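Local coordinates for uncharacterized protein YPL067C (Saccharomyces cerevisiae, PDB 5KCI) that is of unknown function, but is a cytoplasmic yeast protein of the DUF3605 family, possibly connected with a histidine triad and amyloid toxicity, at residues F173-E176 / Q182-T185. Sequence-based numbering, arbitrary orientation.
Sequences FPRE and QVKT
The isopropyl group of V183 overlaps the root and one flank of the F173 side chain, joining the two ends of a beta-to-alpha connection: F173 directly follows strand 165-172 of the four-stranded antiparallel sheet, and V183 lies in the early part of helix 180-193. F173 CA and V183 CA stand 6.7 Å apart, and each side chain sets out toward the other segment. The two methyls of V183 divide the phenylalanine between them and both touch F173 CG. V183 CG2 meets F173 CB at 3.4 Å, the closest approach between the segments, while V183 CG1 lies 3.6 Å from F173 CD1. V183 CG1 comes to the ring obliquely. V183 places CG1 anti to its backbone N (chi1 178°), which leaves CG2 anti to the carbonyl carbon and directed at the beginning of the phenylalanine side chain.

No hydrogen bond or salt bridge crosses between the segments; the 143 Å² they bury together comes mainly from these two residues, both of which are buried in the whole protein. The cluster extends beyond the pair: V103 of the adjacent strand 102-109 touches both side chains, the F173 side chain also touches T186 and V187 of the helix, and Y178 packs edge-to-face with the F173 ring. Replacing F173 by alanine would probably leave V183 CG1 and Y178 without the ring they pack against and open a gap between helix and sheet, although CB would remain against V183 CG2.

R175, exposed at the margin, begins with its CB directed away from the helix, yet its side chain bends back until the guanidinium edge approaches the same valine methyl, with R175 NH1 4.3 Å from V183 CG2.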
ATOM      1  N   PHE A 173      15.242   0.048  -1.773  1.00 24.11           N
ATOM      2  CA  PHE A 173      16.495   0.001  -1.030  1.00 24.77           C
ATOM      3  C   PHE A 173      17.536  -0.585  -1.984  1.00 28.23           C
ATOM      4  O   PHE A 173      17.698  -1.804  -2.041  1.00 30.43           O
ATOM      5  CB  PHE A 173      16.368  -0.860   0.226  1.00 29.77           C
ATOM      6  CG  PHE A 173      15.340  -0.385   1.216  1.00 25.29           C
ATOM      7  CD1 PHE A 173      14.040  -0.833   1.147  1.00 26.67           C
ATOM      8  CD2 PHE A 173      15.683   0.455   2.242  1.00 27.25           C
ATOM      9  CE1 PHE A 173      13.126  -0.443   2.073  1.00 22.58           C
ATOM     10  CE2 PHE A 173      14.776   0.851   3.166  1.00 31.01           C
ATOM     11  CZ  PHE A 173      13.465   0.410   3.072  1.00 30.69           C
ATOM     12  N   PRO A 174      18.240   0.233  -2.766  1.00 29.42           N
ATOM     13  CA  PRO A 174      19.224  -0.327  -3.710  1.00 27.14           C
ATOM     14  C   PRO A 174      20.264  -1.197  -3.006  1.00 27.56           C
ATOM     15  O   PRO A 174      20.665  -0.932  -1.876  1.00 31.68           O
ATOM     16  CB  PRO A 174      19.867   0.914  -4.340  1.00 27.68           C
ATOM     17  CG  PRO A 174      18.840   2.026  -4.124  1.00 31.08           C
ATOM     18  CD  PRO A 174      18.236   1.697  -2.778  1.00 29.79           C
ATOM     19  N   ARG A 175      20.656  -2.266  -3.684  1.00 33.65           N
ATOM     20  CA  ARG A 175      21.590  -3.227  -3.091  1.00 33.69           C
ATOM     21  C   ARG A 175      22.949  -2.583  -2.808  1.00 38.23           C
ATOM     22  O   ARG A 175      23.679  -3.028  -1.910  1.00 35.41           O
ATOM     23  CB  ARG A 175      21.714  -4.433  -4.017  1.00 42.92           C
ATOM     24  CG  ARG A 175      20.542  -5.411  -3.925  1.00 54.29           C
ATOM     25  CD  ARG A 175      20.582  -6.228  -2.640  1.00 62.53           C
ATOM     26  NE  ARG A 175      19.556  -7.270  -2.621  1.00 72.15           N
ATOM     27  CZ  ARG A 175      18.445  -7.246  -1.881  1.00 75.52           C
ATOM     28  NH1 ARG A 175      18.181  -6.235  -1.056  1.00 74.53           N
ATOM     29  NH2 ARG A 175      17.590  -8.256  -1.963  1.00 76.07           N
ATOM     30  N   GLU A 176      23.326  -1.561  -3.565  1.00 31.10           N
ATOM     31  CA  GLU A 176      24.604  -0.910  -3.303  1.00 32.26           C
ATOM     32  C   GLU A 176      24.516   0.078  -2.145  1.00 33.83           C
ATOM     33  O   GLU A 176      25.543   0.639  -1.756  1.00 36.63           O
ATOM     34  CB  GLU A 176      25.148  -0.235  -4.578  1.00 35.83           C
ATOM     35  CG  GLU A 176      24.453   1.045  -5.023  1.00 46.35           C
ATOM     36  CD  GLU A 176      23.129   0.820  -5.775  1.00 52.35           C
ATOM     37  OE1 GLU A 176      22.648  -0.340  -5.849  1.00 39.81           O
ATOM     38  OE2 GLU A 176      22.593   1.828  -6.306  1.00 46.02           O
ATOM     39  N   GLN A 182      19.894  -5.035   6.354  1.00 49.63           N
ATOM     40  CA  GLN A 182      19.499  -3.672   6.706  1.00 42.80           C
ATOM     41  C   GLN A 182      18.097  -3.354   6.196  1.00 38.36           C
ATOM     42  O   GLN A 182      17.354  -2.599   6.839  1.00 32.16           O
ATOM     43  CB  GLN A 182      20.476  -2.646   6.134  1.00 43.88           C
ATOM     44  CG  GLN A 182      21.867  -2.674   6.774  1.00 47.02           C
ATOM     45  CD  GLN A 182      22.857  -1.784   6.039  1.00 55.24           C
ATOM     46  OE1 GLN A 182      22.909  -1.782   4.811  1.00 48.71           O
ATOM     47  NE2 GLN A 182      23.656  -1.030   6.793  1.00 65.61           N
ATOM     48  N   VAL A 183      17.729  -3.884   5.027  1.00 38.66           N
ATOM     49  CA  VAL A 183      16.358  -3.680   4.547  1.00 32.01           C
ATOM     50  C   VAL A 183      15.378  -4.340   5.500  1.00 46.52           C
ATOM     51  O   VAL A 183      14.332  -3.764   5.853  1.00 38.36           O
ATOM     52  CB  VAL A 183      16.189  -4.236   3.120  1.00 33.62           C
ATOM     53  CG1 VAL A 183      14.747  -4.070   2.633  1.00 31.51           C
ATOM     54  CG2 VAL A 183      17.159  -3.578   2.178  1.00 29.78           C
ATOM     55  N   LYS A 184      15.672  -5.590   5.886  1.00 45.00           N
ATOM     56  CA  LYS A 184      14.788  -6.282   6.818  1.00 58.10           C
ATOM     57  C   LYS A 184      14.617  -5.459   8.082  1.00 43.89           C
ATOM     58  O   LYS A 184      13.493  -5.241   8.548  1.00 43.99           O
ATOM     59  CB  LYS A 184      15.321  -7.677   7.149  1.00 81.90           C
ATOM     60  CG  LYS A 184      14.413  -8.451   8.109  1.00100.11           C
ATOM     61  CD  LYS A 184      14.678  -9.947   8.076  1.00107.53           C
ATOM     62  CE  LYS A 184      13.613 -10.720   8.841  1.00117.93           C
ATOM     63  NZ  LYS A 184      13.512 -10.297  10.263  1.00126.70           N
ATOM     64  N   THR A 185      15.735  -4.966   8.629  1.00 43.64           N
ATOM     65  CA  THR A 185      15.697  -4.167   9.849  1.00 48.92           C
ATOM     66  C   THR A 185      14.805  -2.951   9.685  1.00 44.17           C
ATOM     67  O   THR A 185      13.919  -2.699  10.513  1.00 50.86           O
ATOM     68  CB  THR A 185      17.123  -3.742  10.232  1.00 57.89           C
ATOM     69  OG1 THR A 185      17.862  -4.895  10.625  1.00 58.29           O
ATOM     70  CG2 THR A 185      17.131  -2.728  11.378  1.00 56.80           C
TER